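Local coordinates for protein transcription initiation factor IIB (Methanocaldococcus vulcanius, PDB 5O9I) that probably excises itself from the archaeal transcription factor IIB precursor by protein splicing, as a mini-intein with the HINT fold, at residues P11-I14 with E19-V22; V55-S60 with K65-S70. All blocks are in the same frame, centred on the assembly; numbering follows the deposited sequence.

Contact 1. Residues P11-I14 with E19-V22; sequences PIII and EIKV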
ATOM      1  N   PRO A  11       6.456  -1.903   6.015  1.00 73.70           N
ATOM      2  CA  PRO A  11       7.288  -0.739   5.794  1.00 69.70           C
ATOM      3  C   PRO A  11       6.978  -0.001   4.488  1.00 64.72           C
ATOM      4  O   PRO A  11       6.458  -0.590   3.518  1.00 60.46           O
ATOM      5  CB  PRO A  11       8.700  -1.324   5.786  1.00 69.43           C
ATOM      6  CG  PRO A  11       8.512  -2.697   5.269  1.00 69.72           C
ATOM      7  CD  PRO A  11       7.173  -3.160   5.701  1.00 72.81           C
ATOM      8  N   ILE A  12       7.310   1.281   4.511  1.00 63.75           N
ATOM      9  CA  ILE A  12       7.165   2.159   3.381  1.00 65.77           C
ATOM     10  C   ILE A  12       8.328   3.118   3.298  1.00 63.88           C
ATOM     11  O   ILE A  12       8.881   3.564   4.275  1.00 64.98           O
ATOM     12  CB  ILE A  12       5.890   3.073   3.410  1.00 69.62           C
ATOM     13  CG1 ILE A  12       5.731   3.656   4.807  1.00 74.95           C
ATOM     14  CG2 ILE A  12       4.640   2.333   2.946  1.00 68.89           C
ATOM     15  CD1 ILE A  12       4.639   4.683   4.921  1.00 79.75           C
ATOM     16  N   ILE A  13       8.632   3.479   2.081  1.00 62.80           N
ATOM     17  CA  ILE A  13       9.693   4.407   1.841  1.00 63.61           C
ATOM     18  C   ILE A  13       8.995   5.741   1.750  1.00 64.64           C
ATOM     19  O   ILE A  13       8.091   5.905   0.940  1.00 61.88           O
ATOM     20  CB  ILE A  13      10.406   4.046   0.546  1.00 59.46           C
ATOM     21  CG1 ILE A  13      10.904   2.577   0.642  1.00 58.34           C
ATOM     22  CG2 ILE A  13      11.487   5.057   0.342  1.00 61.02           C
ATOM     23  CD1 ILE A  13      11.581   1.984  -0.573  1.00 56.32           C
ATOM     24  N   ILE A  14       9.406   6.692   2.563  1.00 68.19           N
ATOM     25  CA  ILE A  14       8.856   8.027   2.439  1.00 70.39           C
ATOM     26  C   ILE A  14       9.957   9.031   2.283  1.00 72.49           C
ATOM     27  O   ILE A  14      11.114   8.736   2.593  1.00 75.41           O
ATOM     28  CB  ILE A  14       8.005   8.366   3.639  1.00 74.01           C
ATOM     29  CG1 ILE A  14       8.884   8.573   4.866  1.00 78.96           C
ATOM     30  CG2 ILE A  14       6.935   7.284   3.880  1.00 72.62           C
ATOM     31  CD1 ILE A  14       8.108   8.916   6.142  1.00 82.71           C
ATOM     32  N   GLU A  19      13.989  14.216   3.267  1.00103.04           N
ATOM     33  CA  GLU A  19      14.902  13.110   3.594  1.00102.02           C
ATOM     34  C   GLU A  19      14.187  11.772   3.496  1.00 97.43           C
ATOM     35  O   GLU A  19      13.049  11.587   3.945  1.00102.70           O
ATOM     36  CB  GLU A  19      15.561  13.268   4.981  1.00105.26           C
ATOM     37  CG  GLU A  19      14.629  13.659   6.098  1.00109.72           C
ATOM     38  CD  GLU A  19      15.255  13.582   7.494  1.00113.91           C
ATOM     39  OE1 GLU A  19      16.387  13.012   7.634  1.00111.75           O
ATOM     40  OE2 GLU A  19      14.611  14.138   8.443  1.00110.29           O
ATOM     41  N   ILE A  20      14.903  10.799   2.989  1.00 89.90           N
ATOM     42  CA  ILE A  20      14.315   9.528   2.757  1.00 87.16           C
ATOM     43  C   ILE A  20      14.483   8.663   3.970  1.00 84.10           C
ATOM     44  O   ILE A  20      15.536   8.672   4.623  1.00 83.89           O
ATOM     45  CB  ILE A  20      14.919   8.900   1.494  1.00 89.24           C
ATOM     46  CG1 ILE A  20      14.369   9.698   0.333  1.00 89.57           C
ATOM     47  CG2 ILE A  20      14.423   7.481   1.294  1.00 90.67           C
ATOM     48  CD1 ILE A  20      15.177   9.639  -0.910  1.00 90.99           C
ATOM     49  N   LYS A  21      13.446   7.901   4.253  1.00 81.02           N
ATOM     50  CA  LYS A  21      13.572   6.870   5.235  1.00 80.14           C
ATOM     51  C   LYS A  21      12.585   5.787   5.060  1.00 76.94           C
ATOM     52  O   LYS A  21      11.593   5.937   4.359  1.00 75.97           O
ATOM     53  CB  LYS A  21      13.376   7.473   6.591  1.00 89.99           C
ATOM     54  CG  LYS A  21      12.097   8.281   6.731  1.00 94.74           C
ATOM     55  CD  LYS A  21      11.944   8.890   8.096  1.00100.55           C
ATOM     56  CE  LYS A  21      11.754  10.410   8.015  1.00106.15           C
ATOM     57  NZ  LYS A  21      13.028  11.113   7.687  1.00108.36           N
ATOM     58  N   VAL A  22      12.866   4.685   5.739  1.00 77.48           N
ATOM     59  CA  VAL A  22      11.995   3.540   5.805  1.00 76.01           C
ATOM     60  C   VAL A  22      11.408   3.465   7.198  1.00 77.61           C
ATOM     61  O   VAL A  22      12.132   3.399   8.155  1.00 82.01           O
ATOM     62  CB  VAL A  22      12.779   2.267   5.461  1.00 73.85           C
ATOM     63  CG1 VAL A  22      11.852   1.049   5.381  1.00 73.78           C
ATOM     64  CG2 VAL A  22      13.535   2.474   4.143  1.00 71.14           C
TER

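Contact 2. Residues V55-S60 with K65-S70; sequences VIAFDS and KFMPVS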
ATOM      1  N   VAL A  55       5.388   9.716  -0.913  1.00 71.81           N
ATOM      2  CA  VAL A  55       5.442   8.300  -1.051  1.00 65.16           C
ATOM      3  C   VAL A  55       5.673   7.957  -2.509  1.00 60.35           C
ATOM      4  O   VAL A  55       5.405   8.757  -3.377  1.00 59.42           O
ATOM      5  CB  VAL A  55       4.126   7.780  -0.443  1.00 67.08           C
ATOM      6  CG1 VAL A  55       3.136   7.233  -1.429  1.00 65.75           C
ATOM      7  CG2 VAL A  55       4.422   6.848   0.713  1.00 69.87           C
ATOM      8  N   ILE A  56       6.173   6.771  -2.763  1.00 55.67           N
ATOM      9  CA  ILE A  56       6.371   6.312  -4.130  1.00 54.06           C
ATOM     10  C   ILE A  56       5.088   5.725  -4.740  1.00 50.15           C
ATOM     11  O   ILE A  56       4.467   4.812  -4.176  1.00 46.16           O
ATOM     12  CB  ILE A  56       7.514   5.244  -4.191  1.00 55.15           C
ATOM     13  CG1 ILE A  56       8.818   5.831  -3.649  1.00 57.34           C
ATOM     14  CG2 ILE A  56       7.823   4.843  -5.603  1.00 52.84           C
ATOM     15  CD1 ILE A  56       9.678   4.754  -3.042  1.00 58.09           C
ATOM     16  N   ALA A  57       4.724   6.290  -5.904  1.00 49.71           N
ATOM     17  CA  ALA A  57       3.520   5.920  -6.650  1.00 48.71           C
ATOM     18  C   ALA A  57       3.849   5.884  -8.087  1.00 47.45           C
ATOM     19  O   ALA A  57       4.743   6.566  -8.520  1.00 47.10           O
ATOM     20  CB  ALA A  57       2.458   6.935  -6.447  1.00 49.99           C
ATOM     21  N   PHE A  58       3.132   5.072  -8.847  1.00 47.00           N
ATOM     22  CA  PHE A  58       3.369   5.045 -10.265  1.00 45.76           C
ATOM     23  C   PHE A  58       2.514   6.036 -10.980  1.00 46.41           C
ATOM     24  O   PHE A  58       1.388   6.282 -10.585  1.00 48.14           O
ATOM     25  CB  PHE A  58       3.164   3.666 -10.811  1.00 45.27           C
ATOM     26  CG  PHE A  58       1.724   3.231 -10.922  1.00 46.08           C
ATOM     27  CD1 PHE A  58       0.915   3.641 -12.025  1.00 47.32           C
ATOM     28  CD2 PHE A  58       1.208   2.330 -10.049  1.00 45.44           C
ATOM     29  CE1 PHE A  58      -0.388   3.226 -12.155  1.00 47.32           C
ATOM     30  CE2 PHE A  58      -0.054   1.838 -10.223  1.00 47.16           C
ATOM     31  CZ  PHE A  58      -0.875   2.333 -11.253  1.00 47.84           C
ATOM     32  N   ASP A  59       3.048   6.528 -12.081  1.00 47.42           N
ATOM     33  CA  ASP A  59       2.482   7.559 -12.888  1.00 48.21           C
ATOM     34  C   ASP A  59       1.806   6.906 -14.088  1.00 51.08           C
ATOM     35  O   ASP A  59       1.744   5.688 -14.213  1.00 50.72           O
ATOM     36  CB  ASP A  59       3.559   8.608 -13.242  1.00 48.80           C
ATOM     37  CG  ASP A  59       4.635   8.121 -14.248  1.00 50.59           C
ATOM     38  OD1 ASP A  59       4.476   7.055 -14.892  1.00 50.59           O
ATOM     39  OD2 ASP A  59       5.648   8.825 -14.527  1.00 51.39           O
ATOM     40  N   SER A  60       1.291   7.715 -15.001  1.00 55.75           N
ATOM     41  CA  SER A  60       0.510   7.207 -16.110  1.00 58.69           C
ATOM     42  C   SER A  60       1.334   6.428 -17.164  1.00 58.90           C
ATOM     43  O   SER A  60       0.760   5.624 -17.920  1.00 57.28           O
ATOM     44  CB  SER A  60      -0.202   8.377 -16.769  1.00 62.72           C
ATOM     45  OG  SER A  60       0.740   9.254 -17.345  1.00 64.96           O
ATOM     46  N   LYS A  65       7.557   7.520  -8.986  1.00 55.48           N
ATOM     47  CA  LYS A  65       8.036   8.831  -8.533  1.00 58.02           C
ATOM     48  C   LYS A  65       7.432   9.195  -7.166  1.00 56.19           C
ATOM     49  O   LYS A  65       6.390   8.658  -6.732  1.00 54.75           O
ATOM     50  CB  LYS A  65       7.825   9.921  -9.586  1.00 62.51           C
ATOM     51  CG  LYS A  65       6.454  10.548  -9.702  1.00 66.73           C
ATOM     52  CD  LYS A  65       6.612  11.799 -10.601  1.00 71.82           C
ATOM     53  CE  LYS A  65       5.321  12.596 -10.829  1.00 75.51           C
ATOM     54  NZ  LYS A  65       4.403  12.144 -11.950  1.00 74.77           N
ATOM     55  N   PHE A  66       8.171  10.015  -6.445  1.00 56.26           N
ATOM     56  CA  PHE A  66       7.753  10.417  -5.098  1.00 57.20           C
ATOM     57  C   PHE A  66       6.634  11.397  -5.289  1.00 58.10           C
ATOM     58  O   PHE A  66       6.737  12.241  -6.154  1.00 57.35           O
ATOM     59  CB  PHE A  66       8.896  11.026  -4.291  1.00 56.60           C
ATOM     60  CG  PHE A  66       9.693  10.000  -3.550  1.00 54.74           C
ATOM     61  CD1 PHE A  66       9.253   9.545  -2.361  1.00 54.25           C
ATOM     62  CD2 PHE A  66      10.888   9.451  -4.078  1.00 54.14           C
ATOM     63  CE1 PHE A  66       9.937   8.575  -1.663  1.00 53.90           C
ATOM     64  CE2 PHE A  66      11.597   8.507  -3.375  1.00 52.48           C
ATOM     65  CZ  PHE A  66      11.127   8.084  -2.173  1.00 52.64           C
ATOM     66  N   MET A  67       5.556  11.214  -4.541  1.00 60.02           N
ATOM     67  CA  MET A  67       4.374  12.064  -4.629  1.00 63.14           C
ATOM     68  C   MET A  67       3.783  12.397  -3.252  1.00 64.83           C
ATOM     69  O   MET A  67       3.742  11.527  -2.342  1.00 60.81           O
ATOM     70  CB  MET A  67       3.308  11.315  -5.369  1.00 63.99           C
ATOM     71  CG  MET A  67       3.697  10.930  -6.759  1.00 65.29           C
ATOM     72  SD  MET A  67       3.104  12.307  -7.683  1.00 75.29           S
ATOM     73  CE  MET A  67       2.185  11.293  -8.827  1.00 78.25           C
ATOM     74  N   PRO A  68       3.209  13.613  -3.110  1.00 67.66           N
ATOM     75  CA  PRO A  68       2.723  14.024  -1.775  1.00 69.09           C
ATOM     76  C   PRO A  68       1.554  13.192  -1.287  1.00 69.64           C
ATOM     77  O   PRO A  68       0.731  12.740  -2.082  1.00 67.94           O
ATOM     78  CB  PRO A  68       2.297  15.475  -1.964  1.00 70.63           C
ATOM     79  CG  PRO A  68       2.696  15.863  -3.288  1.00 70.37           C
ATOM     80  CD  PRO A  68       2.756  14.566  -4.121  1.00 68.63           C
ATOM     81  N   VAL A  69       1.526  12.976   0.022  1.00 73.72           N
ATOM     82  CA  VAL A  69       0.403  12.371   0.711  1.00 76.08           C
ATOM     83  C   VAL A  69      -0.372  13.505   1.332  1.00 80.58           C
ATOM     84  O   VAL A  69       0.187  14.290   2.085  1.00 83.79           O
ATOM     85  CB  VAL A  69       0.888  11.447   1.846  1.00 76.10           C
ATOM     86  CG1 VAL A  69      -0.314  10.900   2.626  1.00 78.09           C
ATOM     87  CG2 VAL A  69       1.693  10.291   1.290  1.00 73.36           C
ATOM     88  N   SER A  70      -1.658  13.573   1.047  1.00 84.45           N
ATOM     89  CA  SER A  70      -2.510  14.634   1.592  1.00 88.64           C
ATOM     90  C   SER A  70      -2.958  14.326   2.997  1.00 89.11           C
ATOM     91  O   SER A  70      -2.907  15.208   3.889  1.00 92.68           O
ATOM     92  CB  SER A  70      -3.734  14.793   0.692  1.00 88.95           C
ATOM     93  OG  SER A  70      -4.280  13.511   0.404  1.00 87.04           O
TER

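Contact 1. Residues P11-I14 with E19-V22
Ile14 and Lys21 face each other as a hydrogen-bonded pair in the antiparallel beta hairpin of strands 11-16 and 19-24, which forms one side of a four-stranded sheet in the HINT fold of this intein. Their side chains lie on the same face and cross at an angle. CG1 of Ile14, lodged between its own backbone N and carbonyl carbon (chi1 71°), leans across and meets the CG methylene of Lys21 at 3.7 Å. Beyond that point the lysine chain bends along its own strand, and NZ comes 3.5 Å from OE2 of Glu19 in a salt bridge. Helix 25-34 packs on this side, with Leu28 touching both Ile12 and Ile14. On the other face Val22 stands opposite Ile13. The CG1 methyl of Val22 is a bump set into the shallow recess between CB of Pro11, at 4.0 Å, and the carbonyl O of Ile12, while its CG2 approaches CG1 of Ile13 more loosely. Farther along, CG2 of Ile20 fits the recess between Ile14 O and CG2 of Ile13, 3.9 Å from the latter. Two nearly straight backbone bonds fix this register: Ile14 N to Lys21 O at 2.9 Å and Lys21 N to Ile14 O at 3.0 Å.

Contact 2. Residues V55-S60 with K65-S70
Four backbone hydrogen bonds, two in each of two hydrogen-bonded pairs, join Val55-Ser60 to Lys65-Ser70. In the first pair, Val55 N donates to Met67 O at 2.8 Å and Met67 N returns a bond to Val55 O at 2.7 Å; in the second, Ala57 and Lys65 exchange bonds in the same way. The axes of the short strands cross at 112°, well short of antiparallel, which shows how strongly the hairpin is twisted. Near its turn, Asp59 OD2 and Lys65 NZ are 4.4 Å apart, beyond a salt bridge; Asp59 OD1 instead accepts a hydrogen bond from Lys63 N within the turn. Between the two bonded pairs, Ile56 faces Phe66. With its CG anti to the carbonyl carbon (chi1 -88°), the phenylalanine presents one ring face to the isoleucine, whose CG1 lies 3.7 Å from the ring centroid and 18° off the normal in a CH-pi contact. This CG1 is displaced toward the rim, closest to Phe66 CZ at 3.5 Å, and Ile56 CD1 also reaches CZ at 3.7 Å. On the opposite face, Ala57 CB touches Met67 CG. Beyond the Val55-Met67 pair, Val55 CB meets Val69 CG2 at 3.9 Å. Val55, Ala57 and Met67 are buried, Val55 touching Phe183 and Ala57 touching Ala180. The chemistry implies a division of labour: neutral backbone bonds set the pairing, apolar contacts lie on both faces, and the lysine-aspartate pair probably contributes only a weak, long-range attraction.

From the N terminus, the chain first closes contact 1 as strand 11-16 turns back into strand 19-24. It then runs through helix 25-34 and strand 46-49 before strand 53-58 opens contact 2, which closes with strand 64-68. The two hairpins are therefore in series, neither nested nor crossed. They join through strands 11-16 and 53-58, neighbours at the middle of one antiparallel sheet ordered 19-24, 11-16, 53-58, 64-68. Across that seam Ile13 CB packs 3.7 Å from Ile56 CD1, and Ile13 CG2 reaches Phe66 CZ at 4.0 Å. Strand 182-185, near the end of the chain, also packs against strand 53-58.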